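Side-chain contacts in penicillin-binding protein 2 (Pbp2) (Helicobacter pylori, PDB 5LP5), which probably acts as a penicillin-binding peptidoglycan transpeptidase in cell-wall synthesis and cell-shape maintenance, and forms a complex with MreC: residues S320-E323 and T328-T331; L322-I327 and L376-E381; S366-F371 and T430-G435; T453-T458 and F476-L481. All coordinates share one frame; numbering follows the deposited sequence.

In the fold
All four contacts lie in the transpeptidase domain. Interactions 1 and 2 use helix 314-324; the other two lie on helices that touch it. Interactions 1 and 2 share Leu-322 and Glu-323, and their centres are about 9 Å apart. Interaction 3, with its centre about 15 Å from that of interaction 1, meets it where Phe-321 CE2 lies 3.5 Å from Phe-371 CD1. It is also the one beside the probable active site, since Ser-366 and Asp-368 bond to Ser-311 and Lys-314 of a putative SxxK motif. Interaction 4 is about 22 Å from interaction 3, centre to centre, but is tied to interaction 1 by the salt bridge from Lys-480 to Glu-329.

Interaction 1 of 4, residues S320-E323 and T328-T331; sequences SFLE and TENT
The flat group at the heart of this contact is the peptide joining Thr-328 to Glu-329, and Leu-322 lies over one of its faces. Its CD2 methyl stands almost directly above the carbonyl carbon, 3.3 Å from Thr-328 C, and comes within 3.4 Å of Glu-329 N. That peptide opens a type I beta turn, Thr-328 to Thr-331, which follows helix 314-324 of the transpeptidase domain, so the chain doubles back on the helix it has just left. The other flat group, the Glu-329 carboxylate, is met at one oxygen: OE1 is 4.2 Å from Leu-322 CD2 and makes a salt bridge with Lys-480 of helix 475-493. Leu-322 reaches the turn because its CG sits beside the backbone N, opposite the carbonyl carbon (chi1 -63°). The two methyls then part, CD2 going to the turn while CD1 reaches toward the Lys-480 chain. No hydrogen bond links the two segments; the contact is one of a methyl against backbone, and bonds within the turn help to hold its shape. Thr-331 N donates to Thr-328 O at 3.0 Å, and a weak bond runs from Asn-330 N to Thr-328 OG1, as in an ST turn. The side chain of Thr-331 closes the turn from the far end, its OG1 receiving Thr-328 N at 2.8 Å with an N-H...O angle of 167°.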
loop_
_atom_site.group_PDB
_atom_site.type_symbol
_atom_site.label_atom_id
_atom_site.label_comp_id
_atom_site.label_asym_id
_atom_site.label_seq_id
_atom_site.Cartn_x
_atom_site.Cartn_y
_atom_site.Cartn_z
ATOM N N SER A 320 -28.602 -28.846 32.484
ATOM C CA SER A 320 -28.182 -30.204 32.798
ATOM C C SER A 320 -29.052 -30.830 33.894
ATOM O O SER A 320 -29.404 -32.007 33.812
ATOM C CB SER A 320 -26.721 -30.220 33.248
ATOM O OG SER A 320 -26.197 -31.545 33.228
ATOM N N PHE A 321 -29.384 -30.054 34.925
ATOM C CA PHE A 321 -30.251 -30.544 35.999
ATOM C C PHE A 321 -31.553 -31.072 35.426
ATOM O O PHE A 321 -31.941 -32.226 35.660
ATOM C CB PHE A 321 -30.609 -29.435 36.998
ATOM C CG PHE A 321 -29.458 -28.942 37.822
ATOM C CD1 PHE A 321 -28.306 -29.700 37.996
ATOM C CD2 PHE A 321 -29.556 -27.722 38.473
ATOM C CE1 PHE A 321 -27.274 -29.231 38.782
ATOM C CE2 PHE A 321 -28.525 -27.251 39.263
ATOM C CZ PHE A 321 -27.384 -28.005 39.419
ATOM N N LEU A 322 -32.227 -30.204 34.677
ATOM C CA LEU A 322 -33.538 -30.508 34.121
ATOM C C LEU A 322 -33.486 -31.720 33.222
ATOM O O LEU A 322 -34.474 -32.436 33.072
ATOM C CB LEU A 322 -34.049 -29.326 33.306
ATOM C CG LEU A 322 -34.292 -28.019 34.041
ATOM C CD1 LEU A 322 -34.463 -26.894 33.028
ATOM C CD2 LEU A 322 -35.513 -28.154 34.926
ATOM N N GLU A 323 -32.333 -31.931 32.605
ATOM C CA GLU A 323 -32.166 -32.999 31.644
ATOM C C GLU A 323 -31.917 -34.349 32.331
ATOM O O GLU A 323 -32.436 -35.386 31.898
ATOM C CB GLU A 323 -31.014 -32.625 30.726
ATOM C CG GLU A 323 -30.696 -33.602 29.619
ATOM C CD GLU A 323 -29.643 -33.050 28.687
ATOM O OE1 GLU A 323 -29.080 -31.970 28.983
ATOM O OE2 GLU A 323 -29.382 -33.711 27.668
ATOM N N THR A 328 -38.118 -29.879 37.528
ATOM C CA THR A 328 -38.519 -28.881 36.527
ATOM C C THR A 328 -38.082 -27.463 36.907
ATOM O O THR A 328 -37.588 -27.193 38.015
ATOM C CB THR A 328 -40.045 -28.830 36.306
ATOM O OG1 THR A 328 -40.685 -28.360 37.500
ATOM C CG2 THR A 328 -40.590 -30.193 35.918
ATOM N N GLU A 329 -38.280 -26.562 35.951
ATOM C CA GLU A 329 -37.982 -25.148 36.122
ATOM C C GLU A 329 -38.690 -24.566 37.333
ATOM O O GLU A 329 -38.193 -23.622 37.929
ATOM C CB GLU A 329 -38.303 -24.347 34.839
ATOM C CG GLU A 329 -39.711 -24.480 34.262
ATOM C CD GLU A 329 -39.849 -25.604 33.242
ATOM O OE1 GLU A 329 -39.137 -26.626 33.350
ATOM O OE2 GLU A 329 -40.695 -25.480 32.344
ATOM N N ASN A 330 -39.816 -25.159 37.716
ATOM C CA ASN A 330 -40.630 -24.655 38.829
ATOM C C ASN A 330 -40.347 -25.323 40.167
ATOM O O ASN A 330 -40.867 -24.888 41.196
ATOM C CB ASN A 330 -42.100 -24.842 38.509
ATOM C CG ASN A 330 -42.452 -24.327 37.149
ATOM O OD1 ASN A 330 -42.348 -23.135 36.895
ATOM N ND2 ASN A 330 -42.864 -25.219 36.262
ATOM N N THR A 331 -39.545 -26.383 40.154
ATOM C CA THR A 331 -39.119 -27.011 41.389
ATOM C C THR A 331 -38.502 -25.958 42.292
ATOM O O THR A 331 -37.461 -25.363 41.980
ATOM C CB THR A 331 -38.106 -28.113 41.115
ATOM O OG1 THR A 331 -38.659 -29.012 40.134
ATOM C CG2 THR A 331 -37.752 -28.849 42.403
#

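Interaction 2 of 4, residues L322-I327 and L376-E381; sequences LENLHI and LEISIE
This is a small, mostly apolar contact between the C-terminal end of helix 314-324 and the short link between helices 369-377 and 380-389, burying 166 Å² in all. Leu-325 and Ile-378 stand at its centre, their CA atoms 7.4 Å apart, with Asn-324 alongside. The CD1 methyl of Ile-378 does most of the touching. It rests 3.5 Å from Asn-324 CB and 4.0 Å from Asn-324 ND2, lying to one side of the amide plane, and the two side chains meet at a slant. The same methyl is 4.2 Å from Leu-325 CD2. Its position follows from two torsions: CG1 of Ile-378 is anti to the backbone N (chi1 -168°), and chi2 of 63° then bends CD1 toward the helix end. Ile-378 also places CG2 near the Phe-321 ring, one turn back along the same face of the helix end. Leu-325, the first residue past the helical backbone angles, uses CD2 a second time, 3.7 Å from the backbone O of Glu-377, while the Glu-377 side chain remains at the exposed margin. Asn-324 ND2 makes a weak bond back to Ser-320 O, within its own helix. The partner of the helix end is thus a helix-loop-helix link, whose second helix begins with Ser-379 as N-cap, its OG weakly bonded to Lys-382 N.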
loop_
_atom_site.group_PDB
_atom_site.type_symbol
_atom_site.label_atom_id
_atom_site.label_comp_id
_atom_site.label_asym_id
_atom_site.label_seq_id
_atom_site.Cartn_x
_atom_site.Cartn_y
_atom_site.Cartn_z
ATOM N N LEU A 322 -32.227 -30.204 34.677
ATOM C CA LEU A 322 -33.538 -30.508 34.121
ATOM C C LEU A 322 -33.486 -31.720 33.222
ATOM O O LEU A 322 -34.474 -32.436 33.072
ATOM C CB LEU A 322 -34.049 -29.326 33.306
ATOM C CG LEU A 322 -34.292 -28.019 34.041
ATOM C CD1 LEU A 322 -34.463 -26.894 33.028
ATOM C CD2 LEU A 322 -35.513 -28.154 34.926
ATOM N N GLU A 323 -32.333 -31.931 32.605
ATOM C CA GLU A 323 -32.166 -32.999 31.644
ATOM C C GLU A 323 -31.917 -34.349 32.331
ATOM O O GLU A 323 -32.436 -35.386 31.898
ATOM C CB GLU A 323 -31.014 -32.625 30.726
ATOM C CG GLU A 323 -30.696 -33.602 29.619
ATOM C CD GLU A 323 -29.643 -33.050 28.687
ATOM O OE1 GLU A 323 -29.080 -31.970 28.983
ATOM O OE2 GLU A 323 -29.382 -33.711 27.668
ATOM N N ASN A 324 -31.153 -34.322 33.423
ATOM C CA ASN A 324 -30.630 -35.540 34.029
ATOM C C ASN A 324 -31.365 -35.982 35.291
ATOM O O ASN A 324 -31.353 -37.168 35.641
ATOM C CB ASN A 324 -29.146 -35.346 34.316
ATOM C CG ASN A 324 -28.317 -35.305 33.047
ATOM O OD1 ASN A 324 -28.301 -36.272 32.285
ATOM N ND2 ASN A 324 -27.639 -34.180 32.801
ATOM N N LEU A 325 -31.998 -35.027 35.971
ATOM C CA LEU A 325 -32.705 -35.306 37.214
ATOM C C LEU A 325 -34.205 -35.464 36.935
ATOM O O LEU A 325 -34.638 -35.384 35.782
ATOM C CB LEU A 325 -32.439 -34.183 38.222
ATOM C CG LEU A 325 -30.970 -33.865 38.545
ATOM C CD1 LEU A 325 -30.863 -32.767 39.590
ATOM C CD2 LEU A 325 -30.205 -35.097 39.015
ATOM N N HIS A 326 -34.984 -35.715 37.990
ATOM C CA HIS A 326 -36.453 -35.731 37.915
ATOM C C HIS A 326 -37.037 -34.462 38.532
ATOM O O HIS A 326 -37.641 -34.507 39.612
ATOM C CB HIS A 326 -37.020 -36.937 38.666
ATOM C CG HIS A 326 -36.616 -38.254 38.090
ATOM N ND1 HIS A 326 -35.418 -38.865 38.393
ATOM C CD2 HIS A 326 -37.267 -39.089 37.249
ATOM C CE1 HIS A 326 -35.346 -40.020 37.757
ATOM N NE2 HIS A 326 -36.455 -40.179 37.056
ATOM N N ILE A 327 -36.851 -33.339 37.838
ATOM C CA ILE A 327 -37.250 -32.014 38.336
ATOM C C ILE A 327 -37.656 -31.081 37.187
ATOM O O ILE A 327 -37.585 -31.460 36.016
ATOM C CB ILE A 327 -36.137 -31.362 39.198
ATOM C CG1 ILE A 327 -34.776 -31.391 38.483
ATOM C CG2 ILE A 327 -36.042 -32.056 40.554
ATOM C CD1 ILE A 327 -34.368 -30.070 37.883
ATOM N N LEU A 376 -25.190 -31.756 44.351
ATOM C CA LEU A 376 -25.003 -32.964 45.169
ATOM C C LEU A 376 -25.553 -34.216 44.470
ATOM O O LEU A 376 -24.988 -35.312 44.582
ATOM C CB LEU A 376 -25.682 -32.802 46.538
ATOM C CG LEU A 376 -25.094 -31.737 47.462
ATOM C CD1 LEU A 376 -26.042 -31.426 48.608
ATOM C CD2 LEU A 376 -23.738 -32.170 47.988
ATOM N N GLU A 377 -26.652 -34.032 43.741
ATOM C CA GLU A 377 -27.394 -35.138 43.138
ATOM C C GLU A 377 -27.006 -35.437 41.664
ATOM O O GLU A 377 -27.453 -36.441 41.093
ATOM C CB GLU A 377 -28.910 -34.869 43.284
ATOM C CG GLU A 377 -29.364 -34.594 44.730
ATOM C CD GLU A 377 -30.839 -34.183 44.873
ATOM O OE1 GLU A 377 -31.621 -34.312 43.899
ATOM O OE2 GLU A 377 -31.224 -33.722 45.977
ATOM N N ILE A 378 -26.166 -34.586 41.058
ATOM C CA ILE A 378 -25.736 -34.780 39.660
ATOM C C ILE A 378 -24.307 -35.289 39.586
ATOM O O ILE A 378 -23.433 -34.821 40.320
ATOM C CB ILE A 378 -25.853 -33.472 38.813
ATOM C CG1 ILE A 378 -25.678 -33.745 37.312
ATOM C CG2 ILE A 378 -24.831 -32.422 39.231
ATOM C CD1 ILE A 378 -26.746 -34.636 36.718
ATOM N N SER A 379 -24.068 -36.246 38.694
ATOM C CA SER A 379 -22.712 -36.748 38.473
ATOM C C SER A 379 -21.935 -35.752 37.624
ATOM O O SER A 379 -22.481 -35.184 36.684
ATOM C CB SER A 379 -22.736 -38.105 37.781
ATOM O OG SER A 379 -23.324 -38.013 36.505
ATOM N N ILE A 380 -20.662 -35.546 37.952
ATOM C CA ILE A 380 -19.835 -34.600 37.213
ATOM C C ILE A 380 -19.704 -35.031 35.757
ATOM O O ILE A 380 -19.506 -34.195 34.877
ATOM C CB ILE A 380 -18.428 -34.406 37.849
ATOM C CG1 ILE A 380 -17.687 -33.238 37.187
ATOM C CG2 ILE A 380 -17.592 -35.672 37.740
ATOM C CD1 ILE A 380 -18.360 -31.888 37.340
ATOM N N GLU A 381 -19.815 -36.332 35.498
ATOM C CA GLU A 381 -19.751 -36.799 34.122
ATOM C C GLU A 381 -20.872 -36.238 33.250
ATOM O O GLU A 381 -20.642 -35.850 32.109
ATOM C CB GLU A 381 -19.764 -38.317 34.068
ATOM C CG GLU A 381 -19.760 -38.853 32.641
ATOM C CD GLU A 381 -18.790 -40.022 32.414
ATOM O OE1 GLU A 381 -18.123 -40.487 33.378
ATOM O OE2 GLU A 381 -18.690 -40.460 31.245
#

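Interaction 3 of 4, residues S366-F371 and T430-G435; sequences SVDVYF and TAIGQG
Phe-371 touches the turn of residues 430-433 with its CB, which lies 3.9 Å from Ala-431 O. The CG2 methyl of Ile-432 is also near this CB, at 4.3 Å. Beyond CB the side chain turns away, since CG points opposite the carbonyl carbon (chi1 -60°), and enters the helical core. There CD1 packs against CE2 of Phe-321. CD2 of Tyr-370 sits 3.9 Å above the centre of one ring face, Val-367 O lies in plane at the edge, and Lys-314 and Val-317 of helix 314-324 pack nearby. Next to this, the Asp-368 side chain crosses that of Ile-432 at about a right angle, bringing OD1 to 4.0 Å from the CG2 methyl. The turn itself ends helix 424-430 in a Schellman motif, with Gly-433 at the positive-phi position. Ser-366, whose OG bonds to Ser-311 OG, begins a Ser-Val-Asp sequence that probably corresponds to the SxN motif of the family, here with Asp in the third place. The turn therefore offers methyls and one backbone carbonyl to Phe-371 CB and to the carboxylate, with no hydrogen bond between the segments; Asp-368 OD1 forms its salt bridge with Lys-314, not with the turn.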
loop_
_atom_site.group_PDB
_atom_site.type_symbol
_atom_site.label_atom_id
_atom_site.label_comp_id
_atom_site.label_asym_id
_atom_site.label_seq_id
_atom_site.Cartn_x
_atom_site.Cartn_y
_atom_site.Cartn_z
ATOM N N SER A 366 -28.783 -14.668 40.675
ATOM C CA SER A 366 -27.425 -15.216 40.700
ATOM C C SER A 366 -27.257 -15.977 42.017
ATOM O O SER A 366 -26.283 -15.768 42.735
ATOM C CB SER A 366 -26.384 -14.086 40.552
ATOM O OG SER A 366 -25.066 -14.567 40.336
ATOM N N VAL A 367 -28.229 -16.843 42.329
ATOM C CA VAL A 367 -28.248 -17.597 43.587
ATOM C C VAL A 367 -27.349 -18.828 43.498
ATOM O O VAL A 367 -27.367 -19.551 42.500
ATOM C CB VAL A 367 -29.668 -18.064 43.966
ATOM C CG1 VAL A 367 -29.650 -18.908 45.228
ATOM C CG2 VAL A 367 -30.579 -16.880 44.169
ATOM N N ASP A 368 -26.582 -19.067 44.562
ATOM C CA ASP A 368 -25.569 -20.111 44.568
ATOM C C ASP A 368 -26.119 -21.444 45.087
ATOM O O ASP A 368 -25.802 -22.501 44.529
ATOM C CB ASP A 368 -24.358 -19.660 45.393
ATOM C CG ASP A 368 -23.528 -18.559 44.695
ATOM O OD1 ASP A 368 -23.541 -18.458 43.455
ATOM O OD2 ASP A 368 -22.839 -17.787 45.379
ATOM N N VAL A 369 -26.942 -21.401 46.135
ATOM C CA VAL A 369 -27.343 -22.637 46.838
ATOM C C VAL A 369 -28.223 -23.581 46.018
ATOM O O VAL A 369 -28.104 -24.799 46.156
ATOM C CB VAL A 369 -28.006 -22.341 48.207
ATOM C CG1 VAL A 369 -28.614 -23.603 48.810
ATOM C CG2 VAL A 369 -26.976 -21.764 49.168
ATOM N N TYR A 370 -29.097 -23.037 45.172
ATOM C CA TYR A 370 -29.920 -23.878 44.303
ATOM C C TYR A 370 -29.030 -24.871 43.548
ATOM O O TYR A 370 -29.366 -26.052 43.422
ATOM C CB TYR A 370 -30.709 -23.013 43.317
ATOM C CG TYR A 370 -31.517 -23.787 42.287
ATOM C CD1 TYR A 370 -32.823 -24.190 42.552
ATOM C CD2 TYR A 370 -30.975 -24.107 41.047
ATOM C CE1 TYR A 370 -33.576 -24.871 41.602
ATOM C CE2 TYR A 370 -31.712 -24.790 40.086
ATOM C CZ TYR A 370 -33.015 -25.169 40.361
ATOM O OH TYR A 370 -33.758 -25.856 39.412
ATOM N N PHE A 371 -27.888 -24.367 43.071
ATOM C CA PHE A 371 -26.936 -25.144 42.274
ATOM C C PHE A 371 -26.065 -26.003 43.162
ATOM O O PHE A 371 -25.707 -27.110 42.783
ATOM C CB PHE A 371 -26.082 -24.224 41.383
ATOM C CG PHE A 371 -26.900 -23.413 40.411
ATOM C CD1 PHE A 371 -27.366 -23.980 39.231
ATOM C CD2 PHE A 371 -27.231 -22.100 40.688
ATOM C CE1 PHE A 371 -28.133 -23.253 38.346
ATOM C CE2 PHE A 371 -27.999 -21.376 39.808
ATOM C CZ PHE A 371 -28.455 -21.951 38.639
ATOM N N THR A 430 -17.699 -26.130 40.756
ATOM C CA THR A 430 -17.789 -26.101 39.299
ATOM C C THR A 430 -19.193 -25.724 38.845
ATOM O O THR A 430 -19.350 -25.025 37.848
ATOM C CB THR A 430 -17.335 -27.446 38.689
ATOM O OG1 THR A 430 -15.977 -27.713 39.089
ATOM C CG2 THR A 430 -17.422 -27.423 37.152
ATOM N N ALA A 431 -20.213 -26.155 39.582
ATOM C CA ALA A 431 -21.604 -25.830 39.219
ATOM C C ALA A 431 -21.933 -24.339 39.335
ATOM O O ALA A 431 -23.004 -23.922 38.927
ATOM C CB ALA A 431 -22.582 -26.652 40.049
ATOM N N ILE A 432 -21.024 -23.556 39.909
ATOM C CA ILE A 432 -21.135 -22.092 39.886
ATOM C C ILE A 432 -19.992 -21.421 39.120
ATOM O O ILE A 432 -19.701 -20.237 39.317
ATOM C CB ILE A 432 -21.205 -21.493 41.309
ATOM C CG1 ILE A 432 -19.919 -21.781 42.105
ATOM C CG2 ILE A 432 -22.420 -22.033 42.043
ATOM C CD1 ILE A 432 -19.640 -20.753 43.189
ATOM N N GLY A 433 -19.343 -22.190 38.256
ATOM C CA GLY A 433 -18.326 -21.663 37.353
ATOM C C GLY A 433 -17.032 -21.168 37.982
ATOM O O GLY A 433 -16.500 -20.123 37.575
ATOM N N GLN A 434 -16.505 -21.925 38.944
ATOM C CA GLN A 434 -15.251 -21.569 39.574
ATOM C C GLN A 434 -14.387 -22.788 39.885
ATOM O O GLN A 434 -14.683 -23.878 39.413
ATOM C CB GLN A 434 -15.535 -20.705 40.796
ATOM C CG GLN A 434 -16.149 -19.362 40.405
ATOM C CD GLN A 434 -15.594 -18.194 41.209
ATOM O OE1 GLN A 434 -15.145 -17.195 40.649
ATOM N NE2 GLN A 434 -15.602 -18.331 42.532
ATOM N N GLY A 435 -13.288 -22.603 40.620
ATOM C CA GLY A 435 -12.295 -23.660 40.783
ATOM C C GLY A 435 -11.493 -23.854 39.508
ATOM O O GLY A 435 -10.966 -22.890 38.943
#

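Interaction 4 of 4, residues T453-T458 and F476-L481; sequences TGKLAT and FQKKKL
Van der Waals contact carries this meeting of a helix end with the side of another helix. Leu-481 points its side chain at Gly-454, and its CD1 methyl comes to 3.6 Å from the glycine CA. Lys-478, one turn earlier, passes the same residue with its CE, 3.9 Å from Gly-454 O. Its chain runs extended beyond CG, which carries the methylenes past the glycine backbone. Gly-454 is the first residue after helix 441-453, and its phi of 92° is one that favours glycine; without a side chain, its backbone can come close, with its CA 6.1 Å from that of Lys-478.

Among the charged groups, Lys-455 CE approaches Lys-478 NZ to 4.3 Å, and the two ammonium nitrogens, Lys-455 NZ and Lys-478 NZ, are 5.0 Å apart. These like charges probably repel mildly, but Lys-478 has a salt bridge to Asp-471, which would offset this. No hydrogen bond joins the two segments.

Along the helix itself, Lys-480 CG lies 3.8 Å above one face of the Phe-476 ring, offset toward its rim.

Helix 475-493 is thus set between two neighbours: Leu-481 also touches Ile-451 of helix 441-453, while Phe-476, Gln-477 and Lys-480 rest on Glu-323 and Leu-319 of helix 314-324. Leu-456, just beyond the glycine, turns back onto Ala-446 and Leu-450 of helix 441-453.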
loop_
_atom_site.group_PDB
_atom_site.type_symbol
_atom_site.label_atom_id
_atom_site.label_comp_id
_atom_site.label_asym_id
_atom_site.label_seq_id
_atom_site.Cartn_x
_atom_site.Cartn_y
_atom_site.Cartn_z
ATOM N N THR A 453 -30.738 -18.240 20.590
ATOM C CA THR A 453 -31.156 -18.687 19.257
ATOM C C THR A 453 -31.666 -20.120 19.218
ATOM O O THR A 453 -32.561 -20.424 18.444
ATOM C CB THR A 453 -29.992 -18.609 18.233
ATOM O OG1 THR A 453 -29.286 -17.369 18.375
ATOM C CG2 THR A 453 -30.510 -18.729 16.795
ATOM N N GLY A 454 -31.081 -21.004 20.018
ATOM C CA GLY A 454 -31.363 -22.440 19.915
ATOM C C GLY A 454 -30.388 -23.160 18.998
ATOM O O GLY A 454 -30.392 -24.413 18.896
ATOM N N LYS A 455 -29.535 -22.368 18.342
ATOM C CA LYS A 455 -28.457 -22.903 17.517
ATOM C C LYS A 455 -27.174 -22.116 17.733
ATOM O O LYS A 455 -27.206 -20.955 18.180
ATOM C CB LYS A 455 -28.867 -22.933 16.043
ATOM C CG LYS A 455 -30.003 -23.913 15.785
ATOM C CD LYS A 455 -30.433 -23.913 14.341
ATOM C CE LYS A 455 -31.737 -24.670 14.165
ATOM N NZ LYS A 455 -31.923 -25.111 12.750
ATOM N N LEU A 456 -26.061 -22.778 17.414
ATOM C CA LEU A 456 -24.709 -22.329 17.791
ATOM C C LEU A 456 -23.924 -21.675 16.651
ATOM O O LEU A 456 -23.597 -22.306 15.642
ATOM C CB LEU A 456 -23.899 -23.515 18.330
ATOM C CG LEU A 456 -22.504 -23.205 18.884
ATOM C CD1 LEU A 456 -22.575 -22.298 20.109
ATOM C CD2 LEU A 456 -21.784 -24.505 19.207
ATOM N N ALA A 457 -23.596 -20.413 16.839
ATOM C CA ALA A 457 -22.903 -19.663 15.811
ATOM C C ALA A 457 -21.408 -19.878 15.932
ATOM O O ALA A 457 -20.866 -19.880 17.030
ATOM C CB ALA A 457 -23.220 -18.182 15.964
ATOM N N THR A 458 -20.746 -20.063 14.801
ATOM C CA THR A 458 -19.285 -19.983 14.745
ATOM C C THR A 458 -18.891 -18.518 14.536
ATOM O O THR A 458 -19.116 -17.991 13.429
ATOM C CB THR A 458 -18.726 -20.820 13.580
ATOM O OG1 THR A 458 -19.020 -22.199 13.803
ATOM C CG2 THR A 458 -17.245 -20.660 13.453
ATOM N N PHE A 476 -35.601 -32.032 23.733
ATOM C CA PHE A 476 -35.906 -31.672 25.112
ATOM C C PHE A 476 -35.180 -30.391 25.521
ATOM O O PHE A 476 -35.784 -29.485 26.108
ATOM C CB PHE A 476 -35.526 -32.823 26.058
ATOM C CG PHE A 476 -35.689 -32.485 27.512
ATOM C CD1 PHE A 476 -36.906 -32.648 28.151
ATOM C CD2 PHE A 476 -34.628 -31.979 28.232
ATOM C CE1 PHE A 476 -37.052 -32.323 29.490
ATOM C CE2 PHE A 476 -34.768 -31.655 29.569
ATOM C CZ PHE A 476 -35.984 -31.821 30.200
ATOM N N GLN A 477 -33.888 -30.324 25.205
ATOM C CA GLN A 477 -33.059 -29.196 25.603
ATOM C C GLN A 477 -33.544 -27.878 25.000
ATOM O O GLN A 477 -33.596 -26.869 25.699
ATOM C CB GLN A 477 -31.601 -29.433 25.214
ATOM C CG GLN A 477 -30.898 -30.472 26.066
ATOM C CD GLN A 477 -29.573 -30.876 25.467
ATOM O OE1 GLN A 477 -29.513 -31.352 24.333
ATOM N NE2 GLN A 477 -28.503 -30.678 26.221
ATOM N N LYS A 478 -33.902 -27.895 23.716
ATOM C CA LYS A 478 -34.379 -26.691 23.038
ATOM C C LYS A 478 -35.627 -26.099 23.704
ATOM O O LYS A 478 -35.708 -24.883 23.911
ATOM C CB LYS A 478 -34.647 -26.978 21.565
ATOM C CG LYS A 478 -33.390 -27.170 20.729
ATOM C CD LYS A 478 -33.739 -27.360 19.264
ATOM C CE LYS A 478 -32.521 -27.617 18.396
ATOM N NZ LYS A 478 -32.945 -27.689 16.969
ATOM N N LYS A 479 -36.585 -26.957 24.054
ATOM C CA LYS A 479 -37.788 -26.505 24.757
ATOM C C LYS A 479 -37.459 -25.785 26.062
ATOM O O LYS A 479 -38.023 -24.731 26.366
ATOM C CB LYS A 479 -38.740 -27.669 25.065
ATOM C CG LYS A 479 -39.816 -27.277 26.085
ATOM C CD LYS A 479 -41.072 -28.139 26.082
ATOM C CE LYS A 479 -42.266 -27.312 26.569
ATOM N NZ LYS A 479 -43.557 -28.042 26.540
ATOM N N LYS A 480 -36.543 -26.356 26.830
ATOM C CA LYS A 480 -36.160 -25.783 28.112
ATOM C C LYS A 480 -35.430 -24.446 27.973
ATOM O O LYS A 480 -35.360 -23.677 28.932
ATOM C CB LYS A 480 -35.311 -26.775 28.900
ATOM C CG LYS A 480 -36.048 -28.052 29.262
ATOM C CD LYS A 480 -37.280 -27.793 30.121
ATOM C CE LYS A 480 -38.236 -28.977 30.122
ATOM N NZ LYS A 480 -39.515 -28.608 30.780
ATOM N N LEU A 481 -34.907 -24.158 26.783
ATOM C CA LEU A 481 -34.223 -22.885 26.537
ATOM C C LEU A 481 -35.071 -21.672 26.910
ATOM O O LEU A 481 -34.558 -20.703 27.484
ATOM C CB LEU A 481 -33.763 -22.767 25.077
ATOM C CG LEU A 481 -32.617 -23.689 24.655
ATOM C CD1 LEU A 481 -32.292 -23.511 23.185
ATOM C CD2 LEU A 481 -31.375 -23.450 25.497
#